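Local coordinates for protein ubiquitin-activating enzyme E1-like (Saccharomyces cerevisiae, PDB 3ONH) that forms with Aos1 the E1 enzyme that activates the SUMO protein Smt3, here represented by the Uba2 ubiquitin-fold domain that engages the E2 Ubc9, at residues Phe25-Tyr35 and Cys104-Pro112; Leu68-Phe76 and Ala88-Asp96. One frame throughout, in Å; residues are numbered along the deposited sequence.

Both contacts belong to one ubiquitin-like fold, a mixed sheet packed against a helix. Contact 2 joins two neighbouring antiparallel strands of that sheet. Contact 1 lays the chain that follows the last of these strands along the helix. Their centres lie about 12 Å apart, and along the sequence contact 2 is nested inside the loop closed by contact 1. The two touch directly, among other places where Tyr35 OH of contact 1 lies 3.3 Å from Phe76 O of contact 2, a probable hydrogen bond, and where Pro107 CG packs 3.6 Å from Leu91 CD2. Neither contact holds a ligand; both reach the same sheet.

Contact 1: Phe25-Tyr35 and Cys104-Pro112; sequences FVVLIREKYSY and CSLPDVEVP
Tyr33 and Pro107 join the helix of this ubiquitin-like fold to the extended chain that passes along it. Segment 25-35 carries the end part of helix 22-33, and segment 104-112 starts as a short strand at the sheet edge before continuing as loop. The Tyr33 side chain spans most of the interface. Its CB lies 4.1 Å from Val111 CG2, and CD1 meets the same methyl. Further out, CE2 approaches Leu106 CD1. Tyr33 CE1 lies 3.2 Å from Pro107 O, with Val109 CB further off. The hydroxyl ends the run: Tyr33 OH donates a 2.6 Å hydrogen bond to Pro107 O, in the carbonyl plane and on a lone pair. That carbonyl lies at the ring edge, while Lys32 CG covers one ring face. A phenylalanine in place of Tyr33 would probably leave Pro107 O without this hydroxyl donor.

Leu106 fills the middle. With CG anti to the carbonyl carbon (chi1 -67°), its methyl CD1 reaches the helix between Leu28 and Ile29. Leu106 CD1 meets Leu28 CD2 at 3.6 Å, with the two leucines tip to tip, and also packs on Ile29 CG1. At the strand end, Cys104 SG lies near the plane of the Phe25 ring, at its edge, and touches Leu28 CD1. Leu106 and Pro107 also pack on Ile10 of strand 6-12, so the chain bridges helix and sheet. Beyond the helix, Val111 CG1 touches Tyr35 OH, and Val111 O accepts a hydrogen bond from Arg86.

Lys32 closes the solvent side with a salt bridge. Its chain bends at chi2 (80°), which swings the amine toward the loop. Lys32 NZ approaches Asp108 OD1 from above the carboxylate plane, at 3.1 Å.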
# COMPACT_ATOMS: atom_id res chain seq x y z
N PHE A 25 -2.12 -1.05 7.38
CA PHE A 25 -2.06 -0.48 6.04
C PHE A 25 -2.34 -1.55 5.00
O PHE A 25 -3.06 -1.31 4.02
CB PHE A 25 -0.70 0.16 5.82
CG PHE A 25 -0.67 1.16 4.69
CD1 PHE A 25 -1.48 2.28 4.72
CD2 PHE A 25 0.18 0.98 3.61
CE1 PHE A 25 -1.45 3.20 3.70
CE2 PHE A 25 0.21 1.90 2.58
CZ PHE A 25 -0.61 3.01 2.62
N VAL A 26 -1.77 -2.73 5.22
CA VAL A 26 -1.95 -3.86 4.33
C VAL A 26 -3.40 -4.35 4.22
O VAL A 26 -3.92 -4.59 3.13
CB VAL A 26 -1.06 -5.03 4.75
CG1 VAL A 26 -1.45 -6.29 4.02
CG2 VAL A 26 0.40 -4.69 4.50
N VAL A 27 -4.05 -4.52 5.37
CA VAL A 27 -5.46 -4.87 5.41
C VAL A 27 -6.29 -3.84 4.64
O VAL A 27 -7.14 -4.20 3.83
CB VAL A 27 -5.96 -4.94 6.86
CG1 VAL A 27 -7.41 -5.41 6.89
CG2 VAL A 27 -5.09 -5.88 7.68
N LEU A 28 -6.02 -2.57 4.90
CA LEU A 28 -6.72 -1.44 4.29
C LEU A 28 -6.68 -1.52 2.77
O LEU A 28 -7.70 -1.39 2.10
CB LEU A 28 -6.06 -0.14 4.72
CG LEU A 28 -6.91 1.12 4.91
CD1 LEU A 28 -6.00 2.33 4.96
CD2 LEU A 28 -7.93 1.27 3.80
N ILE A 29 -5.49 -1.69 2.22
CA ILE A 29 -5.34 -1.69 0.77
C ILE A 29 -5.93 -2.96 0.17
O ILE A 29 -6.59 -2.93 -0.87
CB ILE A 29 -3.87 -1.54 0.38
CG1 ILE A 29 -3.33 -0.21 0.91
CG2 ILE A 29 -3.71 -1.63 -1.12
CD1 ILE A 29 -1.86 -0.02 0.72
N ARG A 30 -5.69 -4.09 0.83
CA ARG A 30 -6.23 -5.35 0.35
C ARG A 30 -7.75 -5.31 0.25
O ARG A 30 -8.31 -5.66 -0.77
CB ARG A 30 -5.80 -6.50 1.25
CG ARG A 30 -6.32 -7.86 0.81
CD ARG A 30 -6.23 -8.88 1.93
NE ARG A 30 -4.86 -9.31 2.19
CZ ARG A 30 -4.26 -9.23 3.38
NH1 ARG A 30 -4.90 -8.71 4.42
NH2 ARG A 30 -3.01 -9.66 3.52
N GLU A 31 -8.41 -4.89 1.32
CA GLU A 31 -9.87 -4.90 1.33
C GLU A 31 -10.47 -3.86 0.38
O GLU A 31 -11.43 -4.13 -0.33
CB GLU A 31 -10.41 -4.70 2.75
CG GLU A 31 -9.88 -5.72 3.75
CD GLU A 31 -10.79 -6.93 3.92
OE1 GLU A 31 -10.43 -7.86 4.68
OE2 GLU A 31 -11.88 -6.96 3.29
N LYS A 32 -9.87 -2.67 0.35
CA LYS A 32 -10.37 -1.58 -0.48
C LYS A 32 -10.41 -1.94 -1.96
O LYS A 32 -11.37 -1.62 -2.65
CB LYS A 32 -9.56 -0.31 -0.24
CG LYS A 32 -9.80 0.82 -1.24
CD LYS A 32 -11.06 1.60 -0.94
CE LYS A 32 -11.19 2.82 -1.86
NZ LYS A 32 -12.38 3.64 -1.56
N TYR A 33 -9.37 -2.62 -2.45
CA TYR A 33 -9.28 -2.93 -3.88
C TYR A 33 -9.47 -4.41 -4.22
O TYR A 33 -9.30 -4.81 -5.36
CB TYR A 33 -7.96 -2.42 -4.47
CG TYR A 33 -7.68 -0.97 -4.18
CD1 TYR A 33 -8.38 0.03 -4.84
CD2 TYR A 33 -6.73 -0.60 -3.24
CE1 TYR A 33 -8.14 1.37 -4.56
CE2 TYR A 33 -6.48 0.73 -2.97
CZ TYR A 33 -7.18 1.71 -3.63
OH TYR A 33 -6.94 3.02 -3.35
N SER A 34 -9.83 -5.21 -3.22
CA SER A 34 -10.17 -6.62 -3.43
C SER A 34 -9.00 -7.47 -3.88
O SER A 34 -9.11 -8.22 -4.86
CB SER A 34 -11.34 -6.74 -4.41
OG SER A 34 -12.42 -5.94 -3.96
N TYR A 35 -7.88 -7.35 -3.19
CA TYR A 35 -6.78 -8.27 -3.38
C TYR A 35 -7.05 -9.50 -2.52
O TYR A 35 -7.92 -9.46 -1.65
CB TYR A 35 -5.45 -7.63 -2.98
CG TYR A 35 -4.95 -6.62 -3.98
CD1 TYR A 35 -4.19 -7.00 -5.08
CD2 TYR A 35 -5.21 -5.27 -3.81
CE1 TYR A 35 -3.73 -6.09 -5.99
CE2 TYR A 35 -4.75 -4.34 -4.72
CZ TYR A 35 -4.02 -4.75 -5.81
OH TYR A 35 -3.56 -3.83 -6.71
N CYS A 104 -6.26 9.31 6.32
CA CYS A 104 -5.59 8.38 5.42
C CYS A 104 -6.58 8.02 4.34
O CYS A 104 -7.30 7.04 4.46
CB CYS A 104 -5.15 7.12 6.15
SG CYS A 104 -4.39 5.90 5.06
N SER A 105 -6.60 8.82 3.29
CA SER A 105 -7.61 8.68 2.25
C SER A 105 -7.07 7.90 1.06
O SER A 105 -6.20 8.39 0.34
CB SER A 105 -8.08 10.06 1.81
OG SER A 105 -9.28 9.99 1.07
N LEU A 106 -7.57 6.69 0.84
CA LEU A 106 -7.17 5.90 -0.32
C LEU A 106 -7.95 6.31 -1.56
O LEU A 106 -9.15 6.56 -1.49
CB LEU A 106 -7.34 4.40 -0.07
CG LEU A 106 -6.43 3.73 0.97
CD1 LEU A 106 -6.37 2.23 0.74
CD2 LEU A 106 -5.05 4.30 0.94
N PRO A 107 -7.28 6.36 -2.71
CA PRO A 107 -7.93 6.76 -3.95
C PRO A 107 -8.98 5.76 -4.43
O PRO A 107 -8.78 4.54 -4.33
CB PRO A 107 -6.77 6.82 -4.94
CG PRO A 107 -5.76 5.88 -4.39
CD PRO A 107 -5.85 6.08 -2.90
N ASP A 108 -10.08 6.27 -4.96
CA ASP A 108 -11.05 5.40 -5.61
C ASP A 108 -10.60 5.11 -7.04
O ASP A 108 -10.80 5.91 -7.94
CB ASP A 108 -12.46 6.00 -5.56
CG ASP A 108 -13.10 5.81 -4.20
OD1 ASP A 108 -13.82 4.80 -4.03
OD2 ASP A 108 -12.88 6.64 -3.29
N VAL A 109 -9.97 3.95 -7.19
CA VAL A 109 -9.39 3.52 -8.46
C VAL A 109 -10.03 2.20 -8.90
O VAL A 109 -10.47 1.41 -8.07
CB VAL A 109 -7.87 3.28 -8.33
CG1 VAL A 109 -7.30 2.74 -9.62
CG2 VAL A 109 -7.17 4.55 -7.91
N GLU A 110 -10.08 1.98 -10.21
CA GLU A 110 -10.60 0.73 -10.76
C GLU A 110 -9.48 -0.28 -10.91
O GLU A 110 -8.56 -0.07 -11.71
CB GLU A 110 -11.25 0.99 -12.12
CG GLU A 110 -12.19 -0.11 -12.57
CD GLU A 110 -13.07 0.33 -13.73
OE1 GLU A 110 -12.54 0.42 -14.87
OE2 GLU A 110 -14.27 0.60 -13.51
N VAL A 111 -9.55 -1.36 -10.14
CA VAL A 111 -8.53 -2.40 -10.18
C VAL A 111 -9.17 -3.71 -10.60
O VAL A 111 -9.80 -4.38 -9.80
CB VAL A 111 -7.85 -2.61 -8.82
CG1 VAL A 111 -6.76 -3.64 -8.95
CG2 VAL A 111 -7.28 -1.30 -8.32
N PRO A 112 -8.99 -4.07 -11.87
CA PRO A 112 -9.66 -5.23 -12.44
C PRO A 112 -8.89 -6.52 -12.17
O PRO A 112 -7.72 -6.47 -11.82
CB PRO A 112 -9.63 -4.95 -13.95
CG PRO A 112 -8.69 -3.72 -14.13
CD PRO A 112 -8.04 -3.46 -12.81

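Contact 2: Leu68-Phe76 and Ala88-Asp96; sequences LGNGSIILF and AIELFLDVD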
# COMPACT_ATOMS: atom_id res chain seq x y z
N LEU A 68 8.94 5.12 5.04
CA LEU A 68 8.11 5.59 3.95
C LEU A 68 7.79 7.04 4.27
O LEU A 68 7.74 7.41 5.44
CB LEU A 68 6.82 4.79 3.87
CG LEU A 68 6.95 3.31 3.52
CD1 LEU A 68 5.60 2.63 3.67
CD2 LEU A 68 7.49 3.14 2.11
N GLY A 69 7.60 7.86 3.26
CA GLY A 69 7.26 9.25 3.50
C GLY A 69 6.66 9.92 2.28
O GLY A 69 6.31 9.26 1.30
N ASN A 70 6.55 11.24 2.34
CA ASN A 70 6.00 11.99 1.22
C ASN A 70 6.73 11.66 -0.07
O ASN A 70 7.95 11.76 -0.13
CB ASN A 70 6.08 13.48 1.50
CG ASN A 70 5.46 14.30 0.41
OD1 ASN A 70 4.26 14.23 0.18
ND2 ASN A 70 6.28 15.08 -0.28
N GLY A 71 5.99 11.26 -1.09
CA GLY A 71 6.58 11.02 -2.39
C GLY A 71 7.00 9.58 -2.61
O GLY A 71 7.41 9.20 -3.70
N SER A 72 6.91 8.78 -1.55
CA SER A 72 7.17 7.35 -1.68
C SER A 72 6.11 6.76 -2.59
O SER A 72 4.96 7.19 -2.58
CB SER A 72 7.12 6.65 -0.33
OG SER A 72 8.26 6.94 0.45
N ILE A 73 6.51 5.77 -3.37
CA ILE A 73 5.58 5.05 -4.21
C ILE A 73 5.56 3.59 -3.77
O ILE A 73 6.61 2.94 -3.70
CB ILE A 73 5.96 5.18 -5.69
CG1 ILE A 73 5.66 6.59 -6.17
CG2 ILE A 73 5.22 4.16 -6.53
CD1 ILE A 73 5.73 6.77 -7.67
N ILE A 74 4.38 3.09 -3.46
CA ILE A 74 4.22 1.71 -3.02
C ILE A 74 3.60 0.88 -4.13
O ILE A 74 2.66 1.32 -4.77
CB ILE A 74 3.34 1.63 -1.77
CG1 ILE A 74 4.00 2.37 -0.62
CG2 ILE A 74 3.11 0.19 -1.39
CD1 ILE A 74 5.45 2.04 -0.47
N LEU A 75 4.14 -0.31 -4.36
CA LEU A 75 3.57 -1.23 -5.33
C LEU A 75 2.94 -2.41 -4.60
O LEU A 75 3.61 -3.14 -3.88
CB LEU A 75 4.63 -1.74 -6.30
CG LEU A 75 4.13 -2.74 -7.33
CD1 LEU A 75 3.27 -2.05 -8.37
CD2 LEU A 75 5.30 -3.43 -7.99
N PHE A 76 1.64 -2.60 -4.79
CA PHE A 76 0.89 -3.58 -4.04
C PHE A 76 0.39 -4.65 -5.00
O PHE A 76 -0.41 -4.35 -5.88
CB PHE A 76 -0.30 -2.89 -3.37
CG PHE A 76 -0.89 -3.66 -2.24
CD1 PHE A 76 -0.52 -3.40 -0.93
CD2 PHE A 76 -1.84 -4.64 -2.47
CE1 PHE A 76 -1.08 -4.10 0.13
CE2 PHE A 76 -2.40 -5.34 -1.43
CZ PHE A 76 -2.02 -5.08 -0.13
N ALA A 88 -2.01 -5.13 -10.27
CA ALA A 88 -1.19 -4.44 -9.28
C ALA A 88 -1.50 -2.95 -9.29
O ALA A 88 -1.97 -2.42 -10.29
CB ALA A 88 0.29 -4.68 -9.54
N ILE A 89 -1.24 -2.28 -8.18
CA ILE A 89 -1.48 -0.86 -8.11
C ILE A 89 -0.27 -0.14 -7.52
O ILE A 89 0.34 -0.62 -6.57
CB ILE A 89 -2.75 -0.56 -7.29
CG1 ILE A 89 -3.06 0.93 -7.30
CG2 ILE A 89 -2.60 -1.07 -5.87
CD1 ILE A 89 -4.36 1.29 -6.60
N GLU A 90 0.08 1.00 -8.11
CA GLU A 90 1.14 1.84 -7.59
C GLU A 90 0.51 3.02 -6.90
O GLU A 90 -0.16 3.83 -7.54
CB GLU A 90 2.06 2.33 -8.70
CG GLU A 90 3.11 1.33 -9.14
CD GLU A 90 4.32 1.99 -9.79
OE1 GLU A 90 4.51 3.21 -9.58
OE2 GLU A 90 5.09 1.30 -10.50
N LEU A 91 0.72 3.12 -5.60
CA LEU A 91 0.14 4.19 -4.81
C LEU A 91 1.19 5.21 -4.36
O LEU A 91 2.17 4.87 -3.69
CB LEU A 91 -0.61 3.63 -3.60
CG LEU A 91 -1.85 2.78 -3.92
CD1 LEU A 91 -2.26 1.97 -2.73
CD2 LEU A 91 -2.98 3.67 -4.37
N PHE A 92 0.97 6.46 -4.74
CA PHE A 92 1.82 7.57 -4.37
C PHE A 92 1.38 8.10 -3.01
O PHE A 92 0.21 8.40 -2.82
CB PHE A 92 1.68 8.68 -5.42
CG PHE A 92 2.60 9.85 -5.21
CD1 PHE A 92 3.80 9.94 -5.90
CD2 PHE A 92 2.27 10.86 -4.32
CE1 PHE A 92 4.65 11.02 -5.71
CE2 PHE A 92 3.12 11.94 -4.12
CZ PHE A 92 4.31 12.01 -4.82
N LEU A 93 2.31 8.20 -2.07
CA LEU A 93 2.00 8.74 -0.75
C LEU A 93 2.13 10.25 -0.73
O LEU A 93 3.23 10.81 -0.79
CB LEU A 93 2.92 8.14 0.33
CG LEU A 93 2.99 6.62 0.44
CD1 LEU A 93 3.76 6.20 1.68
CD2 LEU A 93 1.59 6.04 0.47
N ASP A 94 0.98 10.91 -0.62
CA ASP A 94 0.91 12.37 -0.56
C ASP A 94 0.70 12.85 0.87
O ASP A 94 -0.43 13.00 1.34
CB ASP A 94 -0.22 12.87 -1.47
CG ASP A 94 -0.47 14.36 -1.34
OD1 ASP A 94 0.35 15.07 -0.73
OD2 ASP A 94 -1.51 14.83 -1.87
N VAL A 95 1.80 13.08 1.58
CA VAL A 95 1.75 13.56 2.95
C VAL A 95 1.64 15.08 2.96
O VAL A 95 2.59 15.79 2.64
CB VAL A 95 2.97 13.07 3.74
CG1 VAL A 95 3.02 13.71 5.11
CG2 VAL A 95 2.93 11.55 3.84
N ASP A 96 0.46 15.58 3.32
CA ASP A 96 0.13 16.98 3.13
C ASP A 96 -0.19 17.72 4.42
O ASP A 96 -0.92 17.22 5.28
CB ASP A 96 -1.04 17.09 2.15
CG ASP A 96 -1.48 18.51 1.92
OD1 ASP A 96 -0.67 19.44 2.14
OD2 ASP A 96 -2.65 18.71 1.52
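Ile74 and Leu91 face each other as a hydrogen-bonded pair of an antiparallel beta hairpin. Ile74 N donates to Leu91 O, and Leu91 N donates back to Ile74 O, each at 2.8 Å. Phe76 and Ile89 repeat this pair of hydrogen bonds, with Ile89 N to Phe76 O the longer at 3.2 Å. Further on, Leu93 N binds Ser72 O, and Gly71 N reaches Leu93 O in an almost straight hydrogen bond (N-H...O 178°). Outward, the backbones of Ile73 and Leu75 bond to Ala44 and Leu42, and Glu90 to Cys6 and Gly8.

Before the strand, Gly69 to Ser72 make a type II beta turn. Ser72 N donates to Gly69 O, while Gly69 N donates to Ser72 OG. Within the turn, the side-chain amide of Asn70 supplies an acceptor: Asn70 OD1 takes Val95 N at 3.1 Å, on a lone pair, but the bond is bent (N-H...O 135°). Asn70 CG stands anti to the backbone N (chi1 -177°), which carries the amide across to the Val95 backbone.

On the Ile73, Leu75, Glu90 and Phe92 face, Phe92 lays one ring face over Gly71, and its CD1 meets Ile73 CG1. Leu75 CD1 rests on Glu90 CG at 3.5 Å. Glu90 OE1 is salt-bridged to Arg7.

The opposite face carries Ile74, Phe76, Ile89 and Leu91 toward the core. Phe76 and Leu91 pack on Ile29 of helix 22-33, and Ile89 and Leu91 on its Tyr33. Strand 39-43 flanks strand 73-78, and strand 6-12 runs parallel beside strand 84-95, so the hairpin lies between them.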